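Local coordinates for CBS domain-containing predicted protein TM0935 (Thermotoga maritima, PDB 1O50) that is of unknown function but folds as a tandem pair of CBS domains, a module that in relatives often binds adenosine nucleotides and regulates partner proteins, at residues D104-H109 against L118-D123; L69-F74 against K91-K96; C19-L24 against I147-W152; T27-D32 against E36-R41; N57-M62 against E128-D133. One frame throughout, in Å; residues are numbered along the deposited sequence.

Contact 1: D104-H109 against L118-D123; sequences DPVYVH and LKLMID
Leu120 carries its CG anti to the carbonyl carbon (chi1 -75°), while Val106 has CG1 anti to the backbone N (chi1 176°), and the pair of torsions brings one methyl of each together. The contact is made by the two branches of Leu120, each of which finds a different partner in 104-109. CD2 meets Val106 CG1 at 4.0 Å, the side chains meeting aslant. CD1 goes the other way along the extended chain, to Val108 CG1 at 3.7 Å, and here the two side chains run antiparallel past one another. Between the valines the chain presents its backbone: Tyr107 O is 3.9 Å from Leu120 CD1, an approach to a methyl and no polar bond, while the Tyr107 side chain sets off away from the helix and packs on Val132. A total of 128 Å² is buried, about half of it on Leu120. Its helix is regular, with Asp123 N bonded to Lys119 O at 2.8 Å. Further out, Phe79 of the second subunit packs on Lys119 and Asp123. Within the chain, Val108 forms backbone hydrogen bonds with both Pro130 and Val132, the one-to-two pattern of parallel β pairing. An extended segment bonded alongside strand 128-132, with helix 114-124 packed on it here through Leu120, is consistent with the β-α-β arrangement of a CBS domain, here the second of the pair.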
# COMPACT_ATOMS: atom_id res chain seq x y z
N ASP A 104 14.06 -10.65 -3.47
CA ASP A 104 15.25 -9.95 -3.87
C ASP A 104 14.96 -8.47 -3.83
O ASP A 104 13.95 -8.03 -4.38
CB ASP A 104 15.63 -10.32 -5.29
CG ASP A 104 16.10 -11.75 -5.40
OD1 ASP A 104 16.48 -12.35 -4.36
OD2 ASP A 104 16.14 -12.36 -6.50
N PRO A 105 15.84 -7.69 -3.22
CA PRO A 105 15.59 -6.25 -3.07
C PRO A 105 15.56 -5.48 -4.42
O PRO A 105 16.36 -5.73 -5.32
CB PRO A 105 16.72 -5.76 -2.14
CG PRO A 105 17.76 -6.79 -2.22
CD PRO A 105 17.16 -8.09 -2.69
N VAL A 106 14.60 -4.58 -4.52
CA VAL A 106 14.51 -3.59 -5.58
C VAL A 106 14.79 -2.25 -4.89
O VAL A 106 14.14 -1.90 -3.90
CB VAL A 106 13.08 -3.54 -6.15
CG1 VAL A 106 12.95 -2.42 -7.20
CG2 VAL A 106 12.70 -4.89 -6.73
N TYR A 107 15.78 -1.51 -5.38
CA TYR A 107 16.20 -0.30 -4.68
C TYR A 107 16.53 0.85 -5.65
O TYR A 107 16.66 0.64 -6.85
CB TYR A 107 17.40 -0.63 -3.81
CG TYR A 107 18.53 -1.27 -4.56
CD1 TYR A 107 19.44 -0.51 -5.26
CD2 TYR A 107 18.70 -2.66 -4.55
CE1 TYR A 107 20.50 -1.10 -5.95
CE2 TYR A 107 19.72 -3.27 -5.24
CZ TYR A 107 20.63 -2.49 -5.93
OH TYR A 107 21.66 -3.08 -6.60
N VAL A 108 16.69 2.05 -5.09
CA VAL A 108 17.12 3.21 -5.87
C VAL A 108 18.39 3.85 -5.28
O VAL A 108 18.85 3.46 -4.22
CB VAL A 108 15.97 4.23 -6.04
CG1 VAL A 108 14.84 3.61 -6.88
CG2 VAL A 108 15.42 4.75 -4.73
N HIS A 109 18.97 4.80 -5.99
CA HIS A 109 20.05 5.64 -5.46
C HIS A 109 19.59 7.08 -5.44
O HIS A 109 18.60 7.42 -6.04
CB HIS A 109 21.30 5.54 -6.34
CG HIS A 109 21.81 4.15 -6.53
ND1 HIS A 109 22.43 3.44 -5.53
CD2 HIS A 109 21.83 3.35 -7.62
CE1 HIS A 109 22.81 2.26 -5.99
NE2 HIS A 109 22.44 2.18 -7.26
N LEU A 118 9.46 5.49 -10.10
CA LEU A 118 8.02 5.28 -10.26
C LEU A 118 7.79 4.04 -11.12
O LEU A 118 6.89 3.26 -10.84
CB LEU A 118 7.35 6.53 -10.90
CG LEU A 118 5.84 6.43 -11.23
CD1 LEU A 118 5.13 7.77 -11.16
CD2 LEU A 118 5.61 5.83 -12.64
N LYS A 119 8.60 3.86 -12.15
CA LYS A 119 8.49 2.68 -13.00
C LYS A 119 8.74 1.41 -12.21
O LYS A 119 8.03 0.44 -12.35
CB LYS A 119 9.47 2.76 -14.17
CG LYS A 119 9.46 1.52 -15.05
CD LYS A 119 10.58 1.55 -16.10
CE LYS A 119 10.72 0.21 -16.82
NZ LYS A 119 9.61 -0.03 -17.79
N LEU A 120 9.77 1.44 -11.37
CA LEU A 120 10.11 0.33 -10.48
C LEU A 120 8.98 0.00 -9.53
O LEU A 120 8.64 -1.15 -9.33
CB LEU A 120 11.37 0.66 -9.64
CG LEU A 120 12.69 0.61 -10.41
CD1 LEU A 120 13.81 1.16 -9.51
CD2 LEU A 120 13.03 -0.81 -10.88
N MET A 121 8.42 1.02 -8.91
CA MET A 121 7.31 0.80 -8.03
C MET A 121 6.19 0.10 -8.74
O MET A 121 5.68 -0.90 -8.26
CB MET A 121 6.79 2.11 -7.49
CG MET A 121 7.65 2.66 -6.41
SD MET A 121 6.87 3.98 -5.52
CE MET A 121 8.32 4.51 -4.72
N ILE A 122 5.81 0.64 -9.88
CA ILE A 122 4.70 0.07 -10.63
C ILE A 122 4.96 -1.35 -11.13
O ILE A 122 4.14 -2.25 -10.93
CB ILE A 122 4.28 1.01 -11.76
CG1 ILE A 122 3.62 2.26 -11.16
CG2 ILE A 122 3.25 0.31 -12.66
CD1 ILE A 122 3.53 3.47 -12.10
N ASP A 123 6.10 -1.56 -11.81
CA ASP A 123 6.45 -2.87 -12.36
C ASP A 123 6.51 -3.99 -11.30
O ASP A 123 6.15 -5.13 -11.59
CB ASP A 123 7.82 -2.80 -13.08
CG ASP A 123 7.78 -2.06 -14.40
OD1 ASP A 123 6.72 -1.62 -14.89
OD2 ASP A 123 8.80 -1.91 -15.06

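Contact 2: L69-F74 against K91-K96; sequences LKVSGF and KRLIAK
Between Val71 and Phe74, the two residues of helix 65-77 that touch loop 91-96, Ser72 OG has two hydrogen-bond partners: Leu68 O, one turn back, and Trp152 NE1 of the second subunit. This places the contact at the dimer interface of the CBS pair, where helix 65-77 packs against helix 144-153 of the other copy, consistent with a head-to-tail assembly. The intrachain contact itself buries 139 Å² and is made at two points. At the first, Val71 CG1 and Leu93 CD1 are 4.0 Å apart, their side chains crossing at about a right angle, and Ile101 of helix 98-101 packs on both. Leu93 also reaches Trp152 of the second subunit, so the same leucine serves the fold and the dimer. The helix is regular here, as Gly73 N to Leu69 O at 2.9 Å attests. At the second point, the ring of Phe74 is swung towards the loop because CG stands anti to the backbone N (chi1 180°). What it meets is main chain: the Lys91 side chain sets off away from the helix at CB, and its carbonyl oxygen Lys91 O lies obliquely to the ring, 3.7 Å from Phe74 CE2.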
# COMPACT_ATOMS: atom_id res chain seq x y z
N LEU A 69 0.72 -10.26 2.91
CA LEU A 69 -0.71 -10.54 2.87
C LEU A 69 -0.95 -11.82 2.05
O LEU A 69 -1.71 -12.69 2.45
CB LEU A 69 -1.45 -9.34 2.27
CG LEU A 69 -2.97 -9.33 2.36
CD1 LEU A 69 -3.38 -9.18 3.84
CD2 LEU A 69 -3.62 -8.25 1.49
N LYS A 70 -0.24 -11.95 0.93
CA LYS A 70 -0.39 -13.09 0.06
C LYS A 70 0.13 -14.38 0.74
O LYS A 70 -0.52 -15.42 0.72
CB LYS A 70 0.31 -12.86 -1.30
CG LYS A 70 -0.45 -11.91 -2.22
CD LYS A 70 0.36 -11.60 -3.47
CE LYS A 70 -0.32 -10.55 -4.35
NZ LYS A 70 0.54 -10.18 -5.56
N VAL A 71 1.30 -14.28 1.34
CA VAL A 71 1.91 -15.36 2.11
C VAL A 71 0.92 -15.81 3.20
O VAL A 71 0.78 -17.00 3.48
CB VAL A 71 3.27 -14.84 2.72
CG1 VAL A 71 3.68 -15.67 3.90
CG2 VAL A 71 4.34 -14.82 1.65
N SER A 72 0.24 -14.83 3.81
CA SER A 72 -0.66 -15.07 4.93
C SER A 72 -1.92 -15.77 4.46
O SER A 72 -2.31 -16.73 5.07
CB SER A 72 -0.99 -13.79 5.69
OG SER A 72 0.22 -13.18 6.12
N GLY A 73 -2.53 -15.34 3.36
CA GLY A 73 -3.68 -16.00 2.80
C GLY A 73 -3.46 -17.44 2.41
O GLY A 73 -4.38 -18.26 2.51
N PHE A 74 -2.28 -17.77 1.88
CA PHE A 74 -1.92 -19.14 1.61
C PHE A 74 -1.75 -19.95 2.91
O PHE A 74 -2.30 -21.02 3.07
CB PHE A 74 -0.65 -19.24 0.77
CG PHE A 74 -0.26 -20.64 0.50
CD1 PHE A 74 -1.03 -21.41 -0.35
CD2 PHE A 74 0.84 -21.21 1.13
CE1 PHE A 74 -0.70 -22.75 -0.61
CE2 PHE A 74 1.18 -22.52 0.90
CZ PHE A 74 0.42 -23.31 0.01
N LYS A 91 4.98 -22.13 -1.01
CA LYS A 91 5.47 -23.26 -0.24
C LYS A 91 5.13 -23.02 1.23
O LYS A 91 4.73 -21.94 1.63
CB LYS A 91 6.99 -23.42 -0.43
CG LYS A 91 7.43 -23.74 -1.85
CD LYS A 91 6.86 -25.04 -2.33
CE LYS A 91 7.82 -25.84 -3.23
NZ LYS A 91 8.73 -26.77 -2.44
N ARG A 92 5.31 -24.07 2.02
CA ARG A 92 4.86 -24.09 3.39
C ARG A 92 5.85 -23.33 4.27
O ARG A 92 7.07 -23.50 4.14
CB ARG A 92 4.74 -25.55 3.82
CG ARG A 92 4.39 -25.78 5.26
CD ARG A 92 4.30 -27.25 5.62
NE ARG A 92 3.93 -27.36 7.04
CZ ARG A 92 3.54 -28.48 7.63
NH1 ARG A 92 3.50 -29.63 6.97
NH2 ARG A 92 3.22 -28.45 8.91
N LEU A 93 5.32 -22.52 5.19
CA LEU A 93 6.15 -21.87 6.18
C LEU A 93 6.53 -22.89 7.26
O LEU A 93 5.70 -23.67 7.72
CB LEU A 93 5.41 -20.69 6.79
CG LEU A 93 5.05 -19.57 5.81
CD1 LEU A 93 4.24 -18.55 6.55
CD2 LEU A 93 6.31 -18.95 5.21
N ILE A 94 7.81 -22.87 7.65
CA ILE A 94 8.35 -23.75 8.69
C ILE A 94 8.88 -22.93 9.90
O ILE A 94 8.35 -23.01 11.01
CB ILE A 94 9.46 -24.66 8.07
CG1 ILE A 94 8.93 -25.39 6.82
CG2 ILE A 94 10.00 -25.66 9.07
CD1 ILE A 94 8.02 -26.56 7.09
N ALA A 95 9.93 -22.14 9.68
CA ALA A 95 10.48 -21.23 10.71
C ALA A 95 9.56 -20.03 10.97
O ALA A 95 9.52 -19.46 12.09
CB ALA A 95 11.89 -20.77 10.29
N LYS A 96 8.73 -19.69 9.97
CA LYS A 96 7.94 -18.47 9.95
C LYS A 96 8.80 -17.24 10.28
O LYS A 96 8.61 -16.56 11.27
CB LYS A 96 6.73 -18.64 10.88
CG LYS A 96 5.81 -19.82 10.45
CD LYS A 96 5.25 -20.59 11.65
CE LYS A 96 4.57 -21.85 11.18
NZ LYS A 96 3.91 -22.62 12.29

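Contact 3: C19-L24 against I147-W152; sequences CKLISL and ILLALW
Leu21 and Leu149 make the first shell, with Leu149 CD1 resting 4.0 Å from Leu21 CB. The same methyl is 4.2 Å from Ile22 CG1, and Leu21 O stands at a like distance, so that one branch of Leu149 sits against the bend of the loop where Leu21 passes into Ile22. Its reach follows from a CG anti to the backbone N (chi1 -166°), which extends the side chain away from the helix. Leu21 answers with its own branch: CD1 passes beside the helix and meets Ala150 CB at 4.1 Å, where the short side chain lets the leucine come close to the backbone. Leu21 and Leu149 bury similar areas, 61 and 59 Å², out of 157 Å² in all. The contact is apolar and lies near the surface. It also joins parts 123 residues apart: the stretch leading into strand 27-29, at the start of the first CBS sequence, lies on helix 144-153 at the end of the second. Helix 98-101, which opens the second sequence, conversely packs on Val29 and Ile38, so each leading segment packs on the other half, consistent with the exchange seen in CBS pairs. In the next shell, Ile22 N bonds to Glu146 OE2, a polar bond beside the hydrophobic patch. Leu24 packs on Asp141 and Asn143 of strand 138-143. From the second subunit, Leu43 packs on both Ile22 and Leu149, and Phe76 meets the Trp152 ring edge-to-face.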
# COMPACT_ATOMS: atom_id res chain seq x y z
N CYS A 19 12.94 12.09 -1.71
CA CYS A 19 13.10 11.18 -0.56
C CYS A 19 13.17 11.84 0.83
O CYS A 19 13.24 11.15 1.86
CB CYS A 19 14.34 10.30 -0.77
SG CYS A 19 15.91 11.11 -0.51
N LYS A 20 13.12 13.15 0.88
CA LYS A 20 13.06 13.85 2.17
C LYS A 20 11.78 14.70 2.31
O LYS A 20 11.66 15.45 3.25
CB LYS A 20 14.31 14.67 2.37
CG LYS A 20 15.33 14.04 3.30
CD LYS A 20 16.62 14.81 3.23
CE LYS A 20 17.52 14.60 4.47
NZ LYS A 20 17.44 15.73 5.47
N LEU A 21 10.82 14.52 1.42
CA LEU A 21 9.62 15.35 1.42
C LEU A 21 8.67 14.99 2.59
O LEU A 21 7.90 15.83 3.05
CB LEU A 21 8.87 15.25 0.07
CG LEU A 21 9.63 15.85 -1.12
CD1 LEU A 21 8.89 15.57 -2.41
CD2 LEU A 21 9.84 17.31 -0.94
N ILE A 22 8.75 13.73 3.03
CA ILE A 22 8.12 13.20 4.25
C ILE A 22 9.23 12.54 5.07
O ILE A 22 10.16 11.91 4.52
CB ILE A 22 7.05 12.16 3.86
CG1 ILE A 22 6.05 12.75 2.85
CG2 ILE A 22 6.26 11.63 5.06
CD1 ILE A 22 5.13 11.66 2.28
N SER A 23 9.15 12.69 6.39
CA SER A 23 10.06 12.02 7.31
C SER A 23 9.64 10.56 7.48
O SER A 23 8.68 10.26 8.20
CB SER A 23 10.04 12.70 8.68
OG SER A 23 10.97 12.05 9.53
N LEU A 24 10.35 9.68 6.78
CA LEU A 24 10.14 8.24 6.85
C LEU A 24 11.37 7.62 7.51
O LEU A 24 12.49 8.07 7.28
CB LEU A 24 9.99 7.66 5.45
CG LEU A 24 8.94 8.24 4.50
CD1 LEU A 24 8.94 7.53 3.18
CD2 LEU A 24 7.64 8.09 5.15
N ILE A 147 6.36 10.67 -4.05
CA ILE A 147 6.27 10.86 -5.49
C ILE A 147 5.02 11.63 -5.83
O ILE A 147 5.07 12.56 -6.62
CB ILE A 147 6.36 9.52 -6.24
CG1 ILE A 147 7.73 8.87 -6.02
CG2 ILE A 147 6.20 9.70 -7.76
CD1 ILE A 147 7.94 7.61 -6.76
N LEU A 148 3.90 11.26 -5.21
CA LEU A 148 2.65 11.96 -5.44
C LEU A 148 2.71 13.42 -5.02
O LEU A 148 2.21 14.28 -5.73
CB LEU A 148 1.47 11.27 -4.75
CG LEU A 148 1.11 9.93 -5.39
CD1 LEU A 148 0.07 9.16 -4.54
CD2 LEU A 148 0.62 10.05 -6.86
N LEU A 149 3.30 13.67 -3.86
CA LEU A 149 3.48 14.99 -3.34
C LEU A 149 4.24 15.85 -4.36
O LEU A 149 3.79 16.92 -4.75
CB LEU A 149 4.25 14.90 -2.03
CG LEU A 149 4.30 16.15 -1.13
CD1 LEU A 149 4.88 15.79 0.17
CD2 LEU A 149 5.08 17.38 -1.77
N ALA A 150 5.41 15.37 -4.76
CA ALA A 150 6.26 16.03 -5.75
C ALA A 150 5.52 16.41 -7.01
O ALA A 150 5.62 17.51 -7.51
CB ALA A 150 7.37 15.09 -6.14
N LEU A 151 4.78 15.44 -7.54
CA LEU A 151 4.13 15.62 -8.83
C LEU A 151 2.95 16.56 -8.81
O LEU A 151 2.81 17.37 -9.71
CB LEU A 151 3.73 14.29 -9.41
CG LEU A 151 4.91 13.40 -9.83
CD1 LEU A 151 4.29 12.06 -10.24
CD2 LEU A 151 5.75 14.01 -10.93
N TRP A 152 2.12 16.46 -7.77
CA TRP A 152 0.89 17.24 -7.70
C TRP A 152 0.95 18.53 -6.91
O TRP A 152 0.09 19.39 -7.10
CB TRP A 152 -0.21 16.38 -7.10
CG TRP A 152 -0.66 15.30 -8.05
CD1 TRP A 152 -0.34 14.00 -7.97
CD2 TRP A 152 -1.48 15.45 -9.23
NE1 TRP A 152 -0.88 13.32 -9.03
CE2 TRP A 152 -1.59 14.19 -9.81
CE3 TRP A 152 -2.13 16.52 -9.84
CZ2 TRP A 152 -2.35 13.95 -10.97
CZ3 TRP A 152 -2.89 16.30 -10.98
CH2 TRP A 152 -2.98 15.02 -11.54

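Contact 4: T27-D32 against E36-R41; sequences TVVEED and EEIVDR
The guanidinium of Arg41 carries Thr27 CG2 over one face, 4.0 Å above the plane and over its centre, while Val28 O and a water sit at its edge. Arg41 NH1 bonds to Val28 O at 3.2 Å with an N-H...O angle of 152°. The donor stands well above the carbonyl plane, 58° out of it, so the bond is not aimed along a lone pair. NH2 serves two waters: water 2, in the guanidinium plane, is 2.8 Å from Arg41 NH2 and also takes the N-H of Val28, 2.9 Å away at Val28 N. Water 1 lies 3.1 Å from Arg41 NH2 and links it to Thr27 OG1. Bends at chi2 and chi3 fold the arginine back over the strand, which lays one face of the group over Thr27 CG2. A leucine in its place would probably leave Val28 O without its side-chain donor and both waters without their NH2 partner. Beneath this polar layer, Val29 CG1 meets Ile38 CG1 at 4.2 Å, the two side chains crossing roughly at right angles. Elsewhere on the helix, Asp40 and Glu36 form salt bridges with Lys153 of the second subunit. Strand 27-29 and helix 36-41 run nearly antiparallel, at 164° with axes 9.7 Å apart, as expected of the first strand and helix of a β-α-β unit, completed by strand 50-55 in the first CBS domain.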
# COMPACT_ATOMS: atom_id res chain seq x y z
N THR A 27 11.94 0.49 8.02
CA THR A 27 11.76 -0.65 8.91
C THR A 27 12.60 -1.81 8.46
O THR A 27 12.31 -2.41 7.44
CB THR A 27 10.31 -1.10 8.89
OG1 THR A 27 9.51 -0.09 9.50
CG2 THR A 27 10.11 -2.35 9.77
N VAL A 28 13.59 -2.13 9.28
CA VAL A 28 14.62 -3.09 8.95
C VAL A 28 14.69 -4.23 10.01
O VAL A 28 14.92 -3.97 11.20
CB VAL A 28 16.02 -2.43 8.93
CG1 VAL A 28 17.03 -3.39 8.38
CG2 VAL A 28 16.03 -1.17 8.09
N VAL A 29 14.57 -5.48 9.52
CA VAL A 29 14.63 -6.70 10.31
C VAL A 29 15.83 -7.56 9.88
O VAL A 29 16.53 -7.23 8.92
CB VAL A 29 13.31 -7.52 10.19
CG1 VAL A 29 12.11 -6.69 10.70
CG2 VAL A 29 13.05 -7.95 8.80
N GLU A 30 16.08 -8.60 10.66
CA GLU A 30 17.12 -9.60 10.41
C GLU A 30 16.48 -10.83 9.77
O GLU A 30 15.28 -10.98 9.82
CB GLU A 30 17.76 -10.01 11.74
CG GLU A 30 18.57 -8.93 12.45
CD GLU A 30 19.89 -8.60 11.77
OE1 GLU A 30 20.07 -7.43 11.36
OE2 GLU A 30 20.76 -9.51 11.63
N GLU A 31 17.28 -11.72 9.22
CA GLU A 31 16.77 -12.90 8.49
C GLU A 31 15.97 -13.88 9.36
O GLU A 31 15.03 -14.56 8.88
CB GLU A 31 17.95 -13.62 7.83
CG GLU A 31 18.50 -12.93 6.60
CD GLU A 31 19.72 -13.62 6.05
OE1 GLU A 31 20.25 -14.54 6.69
OE2 GLU A 31 20.17 -13.26 4.97
N ASP A 32 16.33 -13.95 10.65
CA ASP A 32 15.65 -14.87 11.58
C ASP A 32 14.55 -14.20 12.38
O ASP A 32 14.05 -14.76 13.34
CB ASP A 32 16.64 -15.52 12.55
CG ASP A 32 17.30 -14.53 13.50
OD1 ASP A 32 17.14 -13.32 13.34
OD2 ASP A 32 18.03 -14.87 14.44
N GLU A 36 5.63 -12.80 13.05
CA GLU A 36 4.81 -12.07 14.03
C GLU A 36 5.53 -10.74 14.46
O GLU A 36 4.89 -9.70 14.60
CB GLU A 36 4.47 -12.94 15.22
CG GLU A 36 3.51 -12.22 16.16
CD GLU A 36 3.05 -12.97 17.41
OE1 GLU A 36 3.22 -14.18 17.50
OE2 GLU A 36 2.47 -12.32 18.33
N GLU A 37 6.84 -10.76 14.62
CA GLU A 37 7.56 -9.52 15.01
C GLU A 37 7.57 -8.52 13.84
O GLU A 37 7.56 -7.34 14.00
CB GLU A 37 8.96 -9.84 15.45
CG GLU A 37 9.73 -8.64 15.99
CD GLU A 37 11.15 -9.00 16.43
OE1 GLU A 37 11.40 -10.21 16.71
OE2 GLU A 37 12.02 -8.07 16.49
N ILE A 38 7.57 -9.02 12.62
CA ILE A 38 7.50 -8.15 11.45
C ILE A 38 6.19 -7.42 11.43
O ILE A 38 6.16 -6.20 11.24
CB ILE A 38 7.67 -8.96 10.15
CG1 ILE A 38 9.07 -9.53 10.17
CG2 ILE A 38 7.45 -8.04 8.94
CD1 ILE A 38 9.48 -10.44 8.99
N VAL A 39 5.11 -8.15 11.70
CA VAL A 39 3.80 -7.55 11.88
C VAL A 39 3.79 -6.52 13.02
O VAL A 39 3.24 -5.43 12.87
CB VAL A 39 2.74 -8.69 12.04
CG1 VAL A 39 1.44 -8.14 12.38
CG2 VAL A 39 2.62 -9.50 10.76
N ASP A 40 4.36 -6.84 14.16
CA ASP A 40 4.43 -5.86 15.25
C ASP A 40 5.11 -4.54 14.79
O ASP A 40 4.64 -3.47 15.11
CB ASP A 40 5.19 -6.38 16.46
CG ASP A 40 4.54 -7.59 17.13
OD1 ASP A 40 3.28 -7.72 17.16
OD2 ASP A 40 5.27 -8.43 17.71
N ARG A 41 6.25 -4.64 14.10
CA ARG A 41 6.94 -3.48 13.50
C ARG A 41 6.08 -2.69 12.54
O ARG A 41 6.11 -1.48 12.53
CB ARG A 41 8.22 -3.92 12.76
CG ARG A 41 9.33 -4.55 13.67
CD ARG A 41 9.98 -3.64 14.64
NE ARG A 41 10.63 -2.46 14.04
CZ ARG A 41 11.85 -2.42 13.44
NH1 ARG A 41 12.60 -3.51 13.29
NH2 ARG A 41 12.30 -1.25 12.97
O HOH W 1 9.96 0.54 12.00
O HOH W 2 14.51 -0.47 11.42

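Contact 5: N57-M62 against E128-D133; sequences NKLVGM and EMPVVD
Strands 58-64 and 128-132 belong to the two separate β-sheets of the CBS pair, and they meet here side chain to side chain, with nearest CA atoms, of Leu59 and Val132, 8.3 Å apart. That spacing exceeds what neighbouring strands of one sheet allow, so the strands are not paired but meet through side chains. A single methyl carries it. Leu59 CD2 lies 3.7 Å from Pro130 CG and 3.9 Å from Val132 CG1, wedged between two alternate residues that point from the same side of strand 128-132. Leu59 crosses each of them at about a right angle. With CG anti to the backbone N (chi1 -179°), the leucine is extended straight out towards them, and Tyr52 packs on both Leu59 and Pro130. The backbone next to it is irregular: Val60 and Gly61 both face Val53 in a classic β bulge. Pro105 and Ile138 further surround Leu59, and its backbone bonds with that of Gly136, in the loop between strands 128-132 and 138-143. Apolar side chains joining strands of the two halves are consistent with the tandem CBS fold.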
# COMPACT_ATOMS: atom_id res chain seq x y z
N ASN A 57 24.50 -5.09 8.17
CA ASN A 57 24.22 -3.76 7.61
C ASN A 57 24.09 -3.66 6.09
O ASN A 57 24.01 -2.56 5.56
CB ASN A 57 25.24 -2.73 8.11
CG ASN A 57 24.95 -2.31 9.52
OD1 ASN A 57 23.80 -1.94 9.84
ND2 ASN A 57 25.97 -2.40 10.39
N LYS A 58 24.02 -4.81 5.41
CA LYS A 58 23.81 -4.87 3.97
C LYS A 58 22.37 -5.24 3.70
O LYS A 58 21.80 -6.04 4.41
CB LYS A 58 24.72 -5.92 3.34
CG LYS A 58 26.20 -5.78 3.72
CD LYS A 58 26.77 -4.47 3.24
CE LYS A 58 28.30 -4.43 3.32
NZ LYS A 58 28.85 -3.21 2.63
N LEU A 59 21.76 -4.64 2.69
CA LEU A 59 20.41 -4.99 2.25
C LEU A 59 20.39 -6.36 1.53
O LEU A 59 21.07 -6.55 0.54
CB LEU A 59 19.89 -3.89 1.34
CG LEU A 59 18.48 -4.05 0.81
CD1 LEU A 59 17.47 -3.91 1.95
CD2 LEU A 59 18.26 -3.04 -0.30
N VAL A 60 19.59 -7.30 2.03
CA VAL A 60 19.50 -8.64 1.44
C VAL A 60 18.11 -9.08 1.03
O VAL A 60 18.00 -10.02 0.27
CB VAL A 60 20.18 -9.76 2.32
CG1 VAL A 60 21.65 -9.46 2.52
CG2 VAL A 60 19.49 -9.95 3.64
N GLY A 61 17.05 -8.45 1.51
CA GLY A 61 15.74 -8.79 0.98
C GLY A 61 14.71 -7.73 1.29
O GLY A 61 14.96 -6.80 2.04
N MET A 62 13.51 -7.92 0.79
CA MET A 62 12.45 -7.00 1.14
C MET A 62 11.13 -7.75 1.27
O MET A 62 10.93 -8.78 0.71
CB MET A 62 12.35 -5.88 0.07
CG MET A 62 11.81 -6.39 -1.29
SD MET A 62 11.51 -5.13 -2.62
CE MET A 62 10.55 -6.10 -3.87
N GLU A 128 7.22 1.38 -1.57
CA GLU A 128 8.28 1.88 -0.67
C GLU A 128 9.51 1.11 -1.01
O GLU A 128 9.48 -0.11 -1.16
CB GLU A 128 7.96 1.68 0.80
CG GLU A 128 8.91 2.39 1.74
CD GLU A 128 8.64 2.17 3.21
OE1 GLU A 128 7.68 1.50 3.54
OE2 GLU A 128 9.40 2.69 4.07
N MET A 129 10.60 1.85 -1.17
CA MET A 129 11.85 1.31 -1.63
C MET A 129 12.90 1.98 -0.83
O MET A 129 12.76 3.14 -0.49
CB MET A 129 12.11 1.69 -3.08
CG MET A 129 11.55 0.76 -4.05
SD MET A 129 11.96 1.12 -5.77
CE MET A 129 11.28 2.65 -5.87
N PRO A 130 14.02 1.28 -0.58
CA PRO A 130 15.13 1.88 0.14
C PRO A 130 16.02 2.60 -0.85
O PRO A 130 16.04 2.25 -2.02
CB PRO A 130 15.84 0.66 0.72
CG PRO A 130 15.65 -0.38 -0.30
CD PRO A 130 14.33 -0.12 -0.95
N VAL A 131 16.74 3.61 -0.36
CA VAL A 131 17.75 4.30 -1.14
C VAL A 131 19.08 3.82 -0.58
O VAL A 131 19.32 3.88 0.61
CB VAL A 131 17.61 5.83 -1.01
CG1 VAL A 131 18.61 6.54 -1.89
CG2 VAL A 131 16.15 6.26 -1.33
N VAL A 132 19.93 3.31 -1.46
CA VAL A 132 21.14 2.65 -1.02
C VAL A 132 22.35 3.38 -1.60
O VAL A 132 22.25 4.06 -2.62
CB VAL A 132 21.19 1.14 -1.41
CG1 VAL A 132 19.97 0.39 -0.89
CG2 VAL A 132 21.34 0.93 -2.94
N ASP A 133 23.48 3.22 -0.93
CA ASP A 133 24.73 3.75 -1.43
C ASP A 133 25.36 2.67 -2.28
O ASP A 133 24.67 1.75 -2.71
CB ASP A 133 25.62 4.24 -0.28
CG ASP A 133 26.06 3.13 0.69
OD1 ASP A 133 25.88 1.92 0.39
OD2 ASP A 133 26.60 3.40 1.78

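How the contacts relate
Contacts 4 and 5 are buried, contacts 1 and 2 partly so, and contact 3 lies at the surface. Contacts 1 and 4 are counterparts in the two halves, each setting a helix on an extended segment, but contact 1 has no polar bond across it whereas contact 4 adds an arginine, a carbonyl and two waters. Contacts 3 and 5 join the halves, near the chain's ends and at its sheets respectively. Contact 1 meets contact 5 through strand 128-132, where Val108 O and Val132 N are 3.0 Å apart, and meets contact 3 by packing of Met121 on Ile147. All except contact 5 touch the second subunit.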